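Local coordinates for sporulation-control protein spo0M (Bacillus subtilis, PDB 5CL2) that controls the expression of spo0A and is required for Bacillus subtilis to pass morphological stage 0 of sporulation, at residues Leu47-Arg52 and Ala66-Phe71; Ala107-Leu112 and Ser121-Ile126; Gln180-Leu185 and Phe200-Arg205. All blocks are in the same frame, centred on the assembly; numbering follows the deposited sequence.

Interactions 1 and 2 lie side by side in one mixed sheet, with centres 9 Å apart, because strands 40-57 and 106-114 are neighbours in it. Backbone bonds between Gln48 and Val109 and between Ser50 and Ala107 join the two hairpins, so the four strands run on as one surface, with the sodium site at interaction 2. Interaction 3 belongs to a separate antiparallel sheet; its centre is about 32 Å from that of interaction 1 and about 37 Å from that of interaction 2, on the other side of the chain's centre from interaction 2. The three contacts come in series along the chain, the first two in the sheet that bears the sodium site and the third in the more C-terminal one.

Interaction 1. Residues Leu47-Arg52 and Ala66-Phe71; sequences LQLSTR and ATIHSF
Leu49 O accepts two backbone N-H groups from the facing strand, Ile68 N at 2.6 Å and His69 N at 3.3 Å. Both donors reach it from the same face of the Leu49 carbonyl plane, each tilted 25° from that plane. The return bond is single: Leu49 N donates to His69 O at 2.8 Å. Beyond this forked site the ladder is regular, since Leu47 and Phe71 exchange a reciprocal pair of bonds, and so do Thr51 and Ala66, with Thr51 N 2.9 Å from Ala66 O.

Two residues, Ile68 and His69, therefore stand against one, Leu49, which defines a classic beta bulge. The register slips by one there: Gln48 opposes Ser70, but Ser50 opposes Thr67, both as non-hydrogen-bonded pairs. Strand 60-79 turns a corner at Ile68 while staying paired with strand 40-57 in a long antiparallel hairpin at one margin of its sheet, which packs against a second sheet in a beta sandwich consistent with an arrestin-like fold.

The turned residue sends its side chain toward 47-52. Ile68 CG2, trans to the backbone N (chi1 is -64° for CG1), lies 3.7 Å from Leu49 CD2, and Ile68 CD1 reaches along the strand to 3.8 Å from Thr51 CG2, so its two branches serve two neighbours. Thr51 OG1 bonds to Glu105 O, which helps hold the rotation (chi1 -169°) that presents CG2 to Ile68. On the same face, the Phe71 ring runs alongside Leu47, its CE1 3.6 Å from Leu47 CB; Phe89, from strand 84-92 of the three-stranded sheet 11-16/26-34/84-92, touches both side chains. The Gln48 side chain is on the opposite face, where its NE2 lies 3.3 Å from Ser70 OG at an angle too poor for a hydrogen bond.

Interaction 2. Residues Ala107-Leu112 and Ser121-Ile126; sequences AVVTDL and SDHDRI. With NA (sodium ion), chain C.
The His123 ring is met obliquely by Ala107 CB, which comes to 3.3 Å from His123 CE1, while Val109 CG2 stands further off near ND1. Two carboxylates occupy the other face of the hairpin. Asp124 grips the sodium ion with both oxygens, OD1 at 2.5 Å and OD2 at 2.3 Å from the metal, whereas Asp122 gives it OD2 alone, at 2.4 Å. Its second oxygen is used differently: His123 N donates to Asp122 OD1 from above the carboxylate plane, and a sodium-bound water donates both to Asp122 OD1 and to His123 O. These bonds hold the Asp122 carboxylate against rotation.

Asp122 CG is trans to the backbone N (chi1 -167°), and its CB packs 3.8 Å from Thr110 CB, while Thr110 OG1 bonds to Thr14 OG1. Reciprocal backbone bonds pair Val108 with Asp124 and Thr110 with Asp122; two residues apart on the strand, the aspartates project on the same face. Further along the hairpin, Val108 CG2 touches Ile126 CG2.

Thr14 O, from strand 11-16 of the facing sheet, is also a ligand, so this is an oxygen-lined sodium site that ties an antiparallel hairpin to the opposing sheet.

Interaction 3. Residues Gln180-Leu185 and Phe200-Arg205; sequences QMLDEL and FEVDRR
Glu201 O and Leu185 CD1 meet at 3.4 Å, where the end of strand 195-202 faces the start of strand 185-191.

Val202 follows, forming an antiparallel non-hydrogen-bonded pair with Leu185. Its CG1, trans to the carbonyl carbon (chi1 -53°), lies 3.6 Å from Leu182 CD2, the two side chains crossing at about a right angle. Phe146 covers Leu182 and Leu185, and Tyr250 touches Val202, so this apolar patch is closed by other parts of the chain.

Asp203 supplies the main polar grip. Its N donates to Glu184 O at 2.8 Å, and the N-H...O angle of 177° makes this a nearly straight bond. Positive phi (60°) then swings the chain out of the strand, while the side chain reaches back: Asp203 OD1 accepts Asp183 N at 2.7 Å through its syn lone pair, with a weak second bond from Glu184 N. The carboxylates of Asp183 and Glu184 stand near this oxygen; the N-H groups donated to Asp203 and Glu184 probably offset much of the like-charge strain.

At Arg205, the backbone N makes a weak bond to Glu184 OE2 (2.9 Å), which also accepts Ala206 N. The Glu184 chain bends at chi2 to get there, and its CD packs 3.5 Å from Arg205 CB. The guanidinium itself turns to Glu168 and Glu170, with Arg205 NE 5.4 Å from Glu184 OE2. With an alanine in place of this glutamate, the N-H groups of Arg205 and Ala206 would probably lose their shared acceptor and the base of the Arg205 side chain its packing, so the turn is likely to move more freely.

Together these bonds close the open end of the hairpin 185-191/195-202, two neighbouring strands of a five-stranded antiparallel sheet laid out as an up-and-down meander.

Interaction 1. Residues Leu47-Arg52 and Ala66-Phe71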
ATOM      1  N   LEU A  47      17.744  10.371  -4.197  1.00 45.41           N
ATOM      2  CA  LEU A  47      16.729  11.360  -3.861  1.00 48.12           C
ATOM      3  C   LEU A  47      15.645  10.664  -3.045  1.00 50.59           C
ATOM      4  O   LEU A  47      15.302   9.510  -3.327  1.00 44.29           O
ATOM      5  CB  LEU A  47      16.081  11.945  -5.114  1.00 47.55           C
ATOM      6  CG  LEU A  47      16.804  13.092  -5.816  1.00 53.77           C
ATOM      7  CD1 LEU A  47      15.808  13.962  -6.554  1.00 52.19           C
ATOM      8  CD2 LEU A  47      17.713  13.879  -4.878  1.00 49.99           C
ATOM      9  N   GLN A  48      15.100  11.364  -2.055  1.00 53.52           N
ATOM     10  CA  GLN A  48      13.998  10.831  -1.254  1.00 49.40           C
ATOM     11  C   GLN A  48      12.908  11.857  -1.112  1.00 47.00           C
ATOM     12  O   GLN A  48      13.174  13.005  -0.758  1.00 44.70           O
ATOM     13  CB  GLN A  48      14.435  10.422   0.148  1.00 49.17           C
ATOM     14  CG  GLN A  48      15.773   9.759   0.235  1.00 64.58           C
ATOM     15  CD  GLN A  48      15.722   8.546   1.142  1.00 75.18           C
ATOM     16  OE1 GLN A  48      15.064   8.565   2.193  1.00 75.05           O
ATOM     17  NE2 GLN A  48      16.405   7.469   0.733  1.00 78.93           N
ATOM     18  N   LEU A  49      11.673  11.410  -1.321  1.00 48.79           N
ATOM     19  CA  LEU A  49      10.494  12.227  -1.059  1.00 46.32           C
ATOM     20  C   LEU A  49       9.983  11.788   0.311  1.00 44.70           C
ATOM     21  O   LEU A  49       9.797  10.606   0.559  1.00 45.01           O
ATOM     22  CB  LEU A  49       9.441  12.045  -2.155  1.00 44.74           C
ATOM     23  CG  LEU A  49       8.261  13.021  -2.209  1.00 50.05           C
ATOM     24  CD1 LEU A  49       8.670  14.391  -2.776  1.00 44.57           C
ATOM     25  CD2 LEU A  49       7.110  12.425  -2.999  1.00 45.29           C
ATOM     26  N   SER A  50       9.820  12.732   1.227  1.00 43.40           N
ATOM     27  CA  SER A  50       9.422  12.352   2.567  1.00 46.62           C
ATOM     28  C   SER A  50       8.477  13.335   3.224  1.00 47.79           C
ATOM     29  O   SER A  50       8.311  14.480   2.795  1.00 42.85           O
ATOM     30  CB  SER A  50      10.628  12.183   3.470  1.00 51.60           C
ATOM     31  OG  SER A  50      11.269  13.425   3.614  1.00 55.00           O
ATOM     32  N   THR A  51       7.826  12.850   4.267  1.00 47.33           N
ATOM     33  CA  THR A  51       6.958  13.707   5.041  1.00 51.13           C
ATOM     34  C   THR A  51       7.051  13.213   6.472  1.00 48.94           C
ATOM     35  O   THR A  51       7.974  12.444   6.783  1.00 49.08           O
ATOM     36  CB  THR A  51       5.509  13.710   4.495  1.00 47.69           C
ATOM     37  OG1 THR A  51       4.772  14.753   5.137  1.00 51.71           O
ATOM     38  CG2 THR A  51       4.831  12.359   4.671  1.00 48.14           C
ATOM     39  N   ARG A  52       6.187  13.728   7.350  1.00 40.09           N
ATOM     40  CA  ARG A  52       6.109  13.269   8.728  1.00 44.69           C
ATOM     41  C   ARG A  52       4.653  12.945   9.071  1.00 50.15           C
ATOM     42  O   ARG A  52       3.726  13.492   8.479  1.00 48.61           O
ATOM     43  CB  ARG A  52       6.623  14.326   9.700  1.00 51.19           C
ATOM     44  CG  ARG A  52       7.648  15.261   9.136  1.00 60.96           C
ATOM     45  CD  ARG A  52       7.784  16.477  10.031  1.00 69.14           C
ATOM     46  NE  ARG A  52       6.516  17.184  10.183  1.00 70.92           N
ATOM     47  CZ  ARG A  52       6.408  18.444  10.597  1.00 76.63           C
ATOM     48  NH1 ARG A  52       7.497  19.142  10.916  1.00 71.41           N
ATOM     49  NH2 ARG A  52       5.209  19.004  10.705  1.00 74.19           N
ATOM     50  N   ALA A  66       8.827   9.754   7.402  1.00 49.19           N
ATOM     51  CA  ALA A  66       8.353   8.674   6.530  1.00 51.75           C
ATOM     52  C   ALA A  66       8.752   8.906   5.088  1.00 46.45           C
ATOM     53  O   ALA A  66       8.587  10.018   4.572  1.00 48.22           O
ATOM     54  CB  ALA A  66       6.846   8.538   6.628  1.00 44.91           C
ATOM     55  N   THR A  67       9.219   7.848   4.431  1.00 45.77           N
ATOM     56  CA  THR A  67       9.673   7.953   3.051  1.00 48.25           C
ATOM     57  C   THR A  67       8.555   7.645   2.069  1.00 45.02           C
ATOM     58  O   THR A  67       8.032   6.537   2.047  1.00 49.84           O
ATOM     59  CB  THR A  67      10.877   7.011   2.816  1.00 54.08           C
ATOM     60  OG1 THR A  67      11.952   7.403   3.683  1.00 49.92           O
ATOM     61  CG2 THR A  67      11.351   7.067   1.380  1.00 53.20           C
ATOM     62  N   ILE A  68       8.182   8.629   1.257  1.00 43.90           N
ATOM     63  CA  ILE A  68       7.116   8.468   0.263  1.00 42.03           C
ATOM     64  C   ILE A  68       7.611   7.793  -1.014  1.00 49.84           C
ATOM     65  O   ILE A  68       6.903   6.988  -1.657  1.00 45.96           O
ATOM     66  CB  ILE A  68       6.507   9.828  -0.099  1.00 43.95           C
ATOM     67  CG1 ILE A  68       5.825  10.446   1.113  1.00 46.96           C
ATOM     68  CG2 ILE A  68       5.490   9.696  -1.192  1.00 45.11           C
ATOM     69  CD1 ILE A  68       5.491  11.917   0.922  1.00 49.00           C
ATOM     70  N   HIS A  69       8.814   8.176  -1.424  1.00 45.81           N
ATOM     71  CA  HIS A  69       9.410   7.623  -2.633  1.00 43.41           C
ATOM     72  C   HIS A  69      10.907   7.720  -2.542  1.00 46.97           C
ATOM     73  O   HIS A  69      11.439   8.648  -1.925  1.00 48.37           O
ATOM     74  CB  HIS A  69       8.901   8.355  -3.857  1.00 42.74           C
ATOM     75  CG  HIS A  69       9.460   7.846  -5.149  1.00 43.47           C
ATOM     76  ND1 HIS A  69       9.230   6.555  -5.582  1.00 48.78           N
ATOM     77  CD2 HIS A  69      10.187   8.446  -6.097  1.00 48.77           C
ATOM     78  CE1 HIS A  69       9.810   6.389  -6.759  1.00 46.65           C
ATOM     79  NE2 HIS A  69      10.408   7.520  -7.095  1.00 53.15           N
ATOM     80  N   SER A  70      11.601   6.782  -3.162  1.00 51.07           N
ATOM     81  CA  SER A  70      13.050   6.793  -3.124  1.00 47.04           C
ATOM     82  C   SER A  70      13.558   6.211  -4.432  1.00 48.14           C
ATOM     83  O   SER A  70      12.938   5.301  -4.960  1.00 46.30           O
ATOM     84  CB  SER A  70      13.546   6.003  -1.912  1.00 47.94           C
ATOM     85  OG  SER A  70      14.947   5.975  -1.865  1.00 59.44           O
ATOM     86  N   PHE A  71      14.629   6.783  -4.991  1.00 46.94           N
ATOM     87  CA  PHE A  71      15.288   6.227  -6.173  1.00 46.82           C
ATOM     88  C   PHE A  71      16.735   6.731  -6.314  1.00 48.05           C
ATOM     89  O   PHE A  71      17.109   7.749  -5.725  1.00 43.43           O
ATOM     90  CB  PHE A  71      14.492   6.555  -7.443  1.00 46.68           C
ATOM     91  CG  PHE A  71      14.665   7.960  -7.915  1.00 46.90           C
ATOM     92  CD1 PHE A  71      13.996   8.995  -7.291  1.00 47.37           C
ATOM     93  CD2 PHE A  71      15.510   8.247  -8.980  1.00 48.84           C
ATOM     94  CE1 PHE A  71      14.163  10.306  -7.728  1.00 54.31           C
ATOM     95  CE2 PHE A  71      15.680   9.547  -9.425  1.00 47.94           C
ATOM     96  CZ  PHE A  71      15.014  10.584  -8.793  1.00 48.54           C
TER

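Interaction 2. Residues Ala107-Leu112 and Ser121-Ile126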
ATOM      1  N   ALA A 107       9.137  17.057   1.644  1.00 51.64           N
ATOM      2  CA  ALA A 107      10.463  17.477   1.278  1.00 56.05           C
ATOM      3  C   ALA A 107      11.120  16.491   0.313  1.00 51.01           C
ATOM      4  O   ALA A 107      10.927  15.287   0.430  1.00 50.77           O
ATOM      5  CB  ALA A 107      11.314  17.655   2.536  1.00 56.07           C
ATOM      6  N   VAL A 108      11.885  17.027  -0.635  1.00 50.27           N
ATOM      7  CA  VAL A 108      12.826  16.262  -1.458  1.00 49.68           C
ATOM      8  C   VAL A 108      14.217  16.323  -0.820  1.00 48.08           C
ATOM      9  O   VAL A 108      14.779  17.391  -0.615  1.00 47.97           O
ATOM     10  CB  VAL A 108      12.885  16.788  -2.901  1.00 49.38           C
ATOM     11  CG1 VAL A 108      13.988  16.106  -3.669  1.00 43.67           C
ATOM     12  CG2 VAL A 108      11.515  16.605  -3.587  1.00 45.88           C
ATOM     13  N   VAL A 109      14.732  15.170  -0.433  1.00 44.51           N
ATOM     14  CA  VAL A 109      16.003  15.078   0.256  1.00 41.45           C
ATOM     15  C   VAL A 109      17.029  14.414  -0.637  1.00 47.20           C
ATOM     16  O   VAL A 109      16.790  13.337  -1.167  1.00 47.73           O
ATOM     17  CB  VAL A 109      15.866  14.278   1.558  1.00 50.05           C
ATOM     18  CG1 VAL A 109      17.213  14.046   2.206  1.00 44.28           C
ATOM     19  CG2 VAL A 109      14.890  14.968   2.513  1.00 51.27           C
ATOM     20  N   THR A 110      18.164  15.081  -0.813  1.00 48.67           N
ATOM     21  CA  THR A 110      19.271  14.555  -1.580  1.00 45.58           C
ATOM     22  C   THR A 110      20.263  13.942  -0.614  1.00 47.67           C
ATOM     23  O   THR A 110      20.662  14.571   0.362  1.00 52.69           O
ATOM     24  CB  THR A 110      19.945  15.649  -2.419  1.00 45.98           C
ATOM     25  OG1 THR A 110      18.978  16.233  -3.303  1.00 44.10           O
ATOM     26  CG2 THR A 110      21.109  15.071  -3.247  1.00 41.87           C
ATOM     27  N   ASP A 111      20.611  12.691  -0.878  1.00 50.79           N
ATOM     28  CA  ASP A 111      21.621  11.956  -0.131  1.00 50.39           C
ATOM     29  C   ASP A 111      22.810  11.641  -1.055  1.00 51.24           C
ATOM     30  O   ASP A 111      22.702  10.815  -1.957  1.00 50.51           O
ATOM     31  CB  ASP A 111      20.978  10.675   0.447  1.00 53.55           C
ATOM     32  CG  ASP A 111      21.974   9.741   1.117  1.00 58.86           C
ATOM     33  OD1 ASP A 111      23.013  10.207   1.657  1.00 62.68           O
ATOM     34  OD2 ASP A 111      21.684   8.523   1.140  1.00 58.50           O
ATOM     35  N   LEU A 112      23.942  12.302  -0.837  1.00 50.16           N
ATOM     36  CA  LEU A 112      25.157  11.985  -1.601  1.00 53.49           C
ATOM     37  C   LEU A 112      26.110  11.228  -0.682  1.00 49.47           C
ATOM     38  O   LEU A 112      26.640  11.787   0.270  1.00 52.84           O
ATOM     39  CB  LEU A 112      25.814  13.260  -2.165  1.00 47.58           C
ATOM     40  CG  LEU A 112      27.168  13.156  -2.863  1.00 51.49           C
ATOM     41  CD1 LEU A 112      27.236  14.036  -4.107  1.00 52.17           C
ATOM     42  CD2 LEU A 112      28.245  13.556  -1.927  1.00 59.91           C
ATOM     43  N   SER A 121      24.346  16.258   2.127  1.00 45.48           N
ATOM     44  CA  SER A 121      22.918  16.207   1.921  1.00 49.55           C
ATOM     45  C   SER A 121      22.369  17.518   1.416  1.00 45.85           C
ATOM     46  O   SER A 121      23.015  18.542   1.521  1.00 50.90           O
ATOM     47  CB  SER A 121      22.229  15.790   3.233  1.00 46.41           C
ATOM     48  OG  SER A 121      22.585  16.676   4.283  1.00 53.27           O
ATOM     49  N   ASP A 122      21.169  17.470   0.856  1.00 49.88           N
ATOM     50  CA  ASP A 122      20.424  18.690   0.569  1.00 51.19           C
ATOM     51  C   ASP A 122      18.936  18.483   0.893  1.00 50.09           C
ATOM     52  O   ASP A 122      18.468  17.365   0.893  1.00 48.98           O
ATOM     53  CB  ASP A 122      20.592  19.113  -0.878  1.00 44.41           C
ATOM     54  CG  ASP A 122      20.103  20.522  -1.121  1.00 51.54           C
ATOM     55  OD1 ASP A 122      19.896  21.251  -0.125  1.00 50.76           O
ATOM     56  OD2 ASP A 122      19.956  20.915  -2.299  1.00 56.24           O
ATOM     57  N   HIS A 123      18.215  19.575   1.132  1.00 52.83           N
ATOM     58  CA  HIS A 123      16.795  19.554   1.484  1.00 58.48           C
ATOM     59  C   HIS A 123      16.031  20.612   0.681  1.00 54.90           C
ATOM     60  O   HIS A 123      16.332  21.810   0.773  1.00 52.73           O
ATOM     61  CB  HIS A 123      16.655  19.801   2.998  1.00 59.30           C
ATOM     62  CG  HIS A 123      15.240  19.952   3.480  1.00 69.24           C
ATOM     63  ND1 HIS A 123      14.546  18.932   4.093  1.00 71.33           N
ATOM     64  CD2 HIS A 123      14.407  21.025   3.470  1.00 66.95           C
ATOM     65  CE1 HIS A 123      13.341  19.363   4.435  1.00 67.03           C
ATOM     66  NE2 HIS A 123      13.230  20.622   4.063  1.00 70.32           N
ATOM     67  N   ASP A 124      15.043  20.177  -0.093  1.00 47.85           N
ATOM     68  CA  ASP A 124      14.214  21.104  -0.854  1.00 50.69           C
ATOM     69  C   ASP A 124      12.741  20.821  -0.539  1.00 55.24           C
ATOM     70  O   ASP A 124      12.179  19.812  -0.932  1.00 58.09           O
ATOM     71  CB  ASP A 124      14.454  20.941  -2.359  1.00 49.55           C
ATOM     72  CG  ASP A 124      15.865  21.369  -2.788  1.00 53.79           C
ATOM     73  OD1 ASP A 124      16.768  20.497  -2.736  1.00 49.34           O
ATOM     74  OD2 ASP A 124      16.071  22.560  -3.152  1.00 52.15           O
ATOM     75  N   ARG A 125      12.093  21.727   0.147  1.00 54.09           N
ATOM     76  CA  ARG A 125      10.676  21.597   0.353  1.00 60.28           C
ATOM     77  C   ARG A 125       9.914  21.694  -0.955  1.00 58.28           C
ATOM     78  O   ARG A 125      10.290  22.456  -1.840  1.00 57.43           O
ATOM     79  CB  ARG A 125      10.226  22.642   1.332  1.00 63.42           C
ATOM     80  CG  ARG A 125      11.024  22.592   2.612  1.00 63.45           C
ATOM     81  CD  ARG A 125      11.132  24.026   3.034  1.00 74.54           C
ATOM     82  NE  ARG A 125       9.765  24.549   3.032  1.00 82.72           N
ATOM     83  CZ  ARG A 125       9.346  25.567   3.775  1.00 80.98           C
ATOM     84  NH1 ARG A 125      10.220  26.232   4.511  1.00 78.97           N
ATOM     85  NH2 ARG A 125       8.079  25.975   3.722  1.00 71.63           N
ATOM     86  N   ILE A 126       8.839  20.920  -1.077  1.00 59.60           N
ATOM     87  CA  ILE A 126       7.892  21.161  -2.154  1.00 59.95           C
ATOM     88  C   ILE A 126       6.474  21.350  -1.635  1.00 62.82           C
ATOM     89  O   ILE A 126       6.081  20.814  -0.590  1.00 63.87           O
ATOM     90  CB  ILE A 126       7.915  20.034  -3.198  1.00 58.99           C
ATOM     91  CG1 ILE A 126       7.523  18.700  -2.588  1.00 57.83           C
ATOM     92  CG2 ILE A 126       9.292  19.893  -3.778  1.00 61.99           C
ATOM     93  CD1 ILE A 126       7.136  17.669  -3.640  1.00 58.60           C
TER
HETATM   94 NA    NA C 301      18.312  22.503  -2.854  1.00 59.22          NA
HETATM   95  O   HOH W   1      18.197  23.238  -1.008  1.00 41.02           O

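Interaction 3. Residues Gln180-Leu185 and Phe200-Arg205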
ATOM      1  N   GLN A 180     -25.962  20.969  14.318  1.00 49.54           N
ATOM      2  CA  GLN A 180     -26.873  20.077  14.996  1.00 51.57           C
ATOM      3  C   GLN A 180     -26.443  18.634  14.730  1.00 46.77           C
ATOM      4  O   GLN A 180     -26.561  17.776  15.609  1.00 45.39           O
ATOM      5  CB  GLN A 180     -28.312  20.327  14.537  1.00 55.25           C
ATOM      6  CG  GLN A 180     -29.334  19.756  15.460  1.00 52.90           C
ATOM      7  CD  GLN A 180     -29.446  20.538  16.748  1.00 55.94           C
ATOM      8  OE1 GLN A 180     -29.401  19.961  17.835  1.00 60.40           O
ATOM      9  NE2 GLN A 180     -29.597  21.865  16.636  1.00 52.87           N
ATOM     10  N   MET A 181     -25.939  18.372  13.527  1.00 42.49           N
ATOM     11  CA  MET A 181     -25.456  17.024  13.182  1.00 45.95           C
ATOM     12  C   MET A 181     -24.180  16.534  13.891  1.00 49.83           C
ATOM     13  O   MET A 181     -24.079  15.367  14.294  1.00 43.60           O
ATOM     14  CB  MET A 181     -25.187  16.943  11.678  1.00 54.11           C
ATOM     15  CG  MET A 181     -24.674  15.580  11.226  1.00 48.71           C
ATOM     16  SD  MET A 181     -24.696  15.363   9.436  1.00 58.30           S
ATOM     17  CE  MET A 181     -23.229  16.191   8.916  1.00 63.63           C
ATOM     18  N   LEU A 182     -23.177  17.406  13.990  1.00 45.74           N
ATOM     19  CA  LEU A 182     -21.878  16.960  14.459  1.00 47.31           C
ATOM     20  C   LEU A 182     -20.996  18.091  14.995  1.00 50.73           C
ATOM     21  O   LEU A 182     -21.237  19.275  14.729  1.00 47.95           O
ATOM     22  CB  LEU A 182     -21.149  16.230  13.323  1.00 43.70           C
ATOM     23  CG  LEU A 182     -21.157  16.819  11.906  1.00 47.63           C
ATOM     24  CD1 LEU A 182     -20.315  18.103  11.787  1.00 51.53           C
ATOM     25  CD2 LEU A 182     -20.586  15.789  10.954  1.00 51.66           C
ATOM     26  N   ASP A 183     -19.978  17.729  15.759  1.00 48.00           N
ATOM     27  CA  ASP A 183     -18.976  18.717  16.140  1.00 50.91           C
ATOM     28  C   ASP A 183     -17.913  18.873  15.046  1.00 52.04           C
ATOM     29  O   ASP A 183     -17.471  19.989  14.739  1.00 48.23           O
ATOM     30  CB  ASP A 183     -18.389  18.334  17.481  1.00 52.17           C
ATOM     31  CG  ASP A 183     -19.426  18.405  18.571  1.00 55.18           C
ATOM     32  OD1 ASP A 183     -20.481  19.025  18.317  1.00 57.80           O
ATOM     33  OD2 ASP A 183     -19.219  17.838  19.657  1.00 62.71           O
ATOM     34  N   GLU A 184     -17.516  17.770  14.418  1.00 47.25           N
ATOM     35  CA  GLU A 184     -16.729  17.930  13.209  1.00 50.76           C
ATOM     36  C   GLU A 184     -16.754  16.693  12.334  1.00 45.28           C
ATOM     37  O   GLU A 184     -17.039  15.594  12.805  1.00 48.46           O
ATOM     38  CB  GLU A 184     -15.264  18.351  13.568  1.00 51.57           C
ATOM     39  CG  GLU A 184     -14.420  17.287  14.234  1.00 48.14           C
ATOM     40  CD  GLU A 184     -14.783  17.058  15.689  1.00 51.53           C
ATOM     41  OE1 GLU A 184     -15.017  18.038  16.409  1.00 56.82           O
ATOM     42  OE2 GLU A 184     -14.851  15.892  16.131  1.00 53.65           O
ATOM     43  N   LEU A 185     -16.407  16.911  11.064  1.00 45.81           N
ATOM     44  CA  LEU A 185     -16.344  15.899  10.027  1.00 43.16           C
ATOM     45  C   LEU A 185     -14.881  15.573   9.621  1.00 50.14           C
ATOM     46  O   LEU A 185     -14.056  16.459   9.534  1.00 49.17           O
ATOM     47  CB  LEU A 185     -17.119  16.387   8.807  1.00 48.30           C
ATOM     48  CG  LEU A 185     -17.029  15.533   7.552  1.00 46.24           C
ATOM     49  CD1 LEU A 185     -17.761  14.219   7.756  1.00 46.07           C
ATOM     50  CD2 LEU A 185     -17.556  16.315   6.373  1.00 51.55           C
ATOM     51  N   PHE A 200     -15.313   8.542   5.448  1.00 52.07           N
ATOM     52  CA  PHE A 200     -16.057   9.527   6.222  1.00 47.96           C
ATOM     53  C   PHE A 200     -16.072   9.091   7.665  1.00 49.36           C
ATOM     54  O   PHE A 200     -16.247   7.915   7.964  1.00 51.06           O
ATOM     55  CB  PHE A 200     -17.501   9.658   5.720  1.00 48.72           C
ATOM     56  CG  PHE A 200     -17.619  10.177   4.317  1.00 48.57           C
ATOM     57  CD1 PHE A 200     -17.387   9.340   3.230  1.00 49.27           C
ATOM     58  CD2 PHE A 200     -18.007  11.480   4.079  1.00 47.89           C
ATOM     59  CE1 PHE A 200     -17.514   9.805   1.942  1.00 47.43           C
ATOM     60  CE2 PHE A 200     -18.136  11.950   2.785  1.00 51.82           C
ATOM     61  CZ  PHE A 200     -17.884  11.106   1.714  1.00 49.38           C
ATOM     62  N   GLU A 201     -15.901  10.038   8.567  1.00 47.18           N
ATOM     63  CA  GLU A 201     -16.072   9.737   9.973  1.00 47.36           C
ATOM     64  C   GLU A 201     -16.539  11.046  10.638  1.00 51.32           C
ATOM     65  O   GLU A 201     -16.370  12.117  10.056  1.00 50.48           O
ATOM     66  CB  GLU A 201     -14.766   9.142  10.516  1.00 46.74           C
ATOM     67  CG  GLU A 201     -14.702   8.737  11.967  1.00 58.15           C
ATOM     68  CD  GLU A 201     -15.589   7.583  12.366  1.00 54.07           C
ATOM     69  OE1 GLU A 201     -15.339   6.423  11.987  1.00 58.96           O
ATOM     70  OE2 GLU A 201     -16.518   7.858  13.126  1.00 57.14           O
ATOM     71  N   VAL A 202     -17.205  10.974  11.792  1.00 49.73           N
ATOM     72  CA  VAL A 202     -17.643  12.195  12.455  1.00 47.35           C
ATOM     73  C   VAL A 202     -17.222  12.165  13.910  1.00 48.90           C
ATOM     74  O   VAL A 202     -17.046  11.091  14.485  1.00 49.14           O
ATOM     75  CB  VAL A 202     -19.188  12.408  12.388  1.00 48.12           C
ATOM     76  CG1 VAL A 202     -19.685  12.314  10.936  1.00 46.27           C
ATOM     77  CG2 VAL A 202     -19.898  11.405  13.257  1.00 48.46           C
ATOM     78  N   ASP A 203     -17.019  13.354  14.477  1.00 47.09           N
ATOM     79  CA  ASP A 203     -16.827  13.528  15.920  1.00 49.86           C
ATOM     80  C   ASP A 203     -15.614  12.775  16.474  1.00 52.48           C
ATOM     81  O   ASP A 203     -15.596  12.419  17.651  1.00 52.47           O
ATOM     82  CB  ASP A 203     -18.092  13.089  16.708  1.00 51.66           C
ATOM     83  CG  ASP A 203     -19.297  14.031  16.507  1.00 50.50           C
ATOM     84  OD1 ASP A 203     -19.104  15.195  16.079  1.00 48.46           O
ATOM     85  OD2 ASP A 203     -20.444  13.619  16.837  1.00 53.76           O
ATOM     86  N   ARG A 204     -14.572  12.596  15.661  1.00 56.59           N
ATOM     87  CA  ARG A 204     -13.332  11.982  16.153  1.00 54.24           C
ATOM     88  C   ARG A 204     -12.669  12.843  17.230  1.00 47.93           C
ATOM     89  O   ARG A 204     -12.193  12.310  18.242  1.00 45.04           O
ATOM     90  CB  ARG A 204     -12.367  11.714  14.987  1.00 52.00           C
ATOM     91  CG  ARG A 204     -12.660  10.374  14.281  1.00 54.04           C
ATOM     92  CD  ARG A 204     -11.810  10.174  13.023  1.00 53.86           C
ATOM     93  NE  ARG A 204     -10.368  10.205  13.279  1.00 54.27           N
ATOM     94  CZ  ARG A 204      -9.685   9.189  13.794  1.00 52.14           C
ATOM     95  NH1 ARG A 204     -10.303   8.059  14.119  1.00 52.96           N
ATOM     96  NH2 ARG A 204      -8.385   9.306  13.983  1.00 52.72           N
ATOM     97  N   ARG A 205     -12.669  14.163  17.054  1.00 47.48           N
ATOM     98  CA  ARG A 205     -12.065  15.019  18.074  1.00 48.02           C
ATOM     99  C   ARG A 205     -12.902  14.999  19.328  1.00 52.57           C
ATOM    100  O   ARG A 205     -12.349  14.886  20.417  1.00 53.53           O
ATOM    101  CB  ARG A 205     -11.914  16.484  17.620  1.00 50.56           C
ATOM    102  CG  ARG A 205     -11.038  16.698  16.406  1.00 59.35           C
ATOM    103  CD  ARG A 205      -9.870  15.725  16.408  1.00 55.60           C
ATOM    104  NE  ARG A 205      -9.562  15.385  15.029  1.00 55.60           N
ATOM    105  CZ  ARG A 205      -9.185  14.178  14.634  1.00 53.10           C
ATOM    106  NH1 ARG A 205      -9.067  13.181  15.507  1.00 53.24           N
ATOM    107  NH2 ARG A 205      -8.948  13.967  13.359  1.00 59.96           N
TER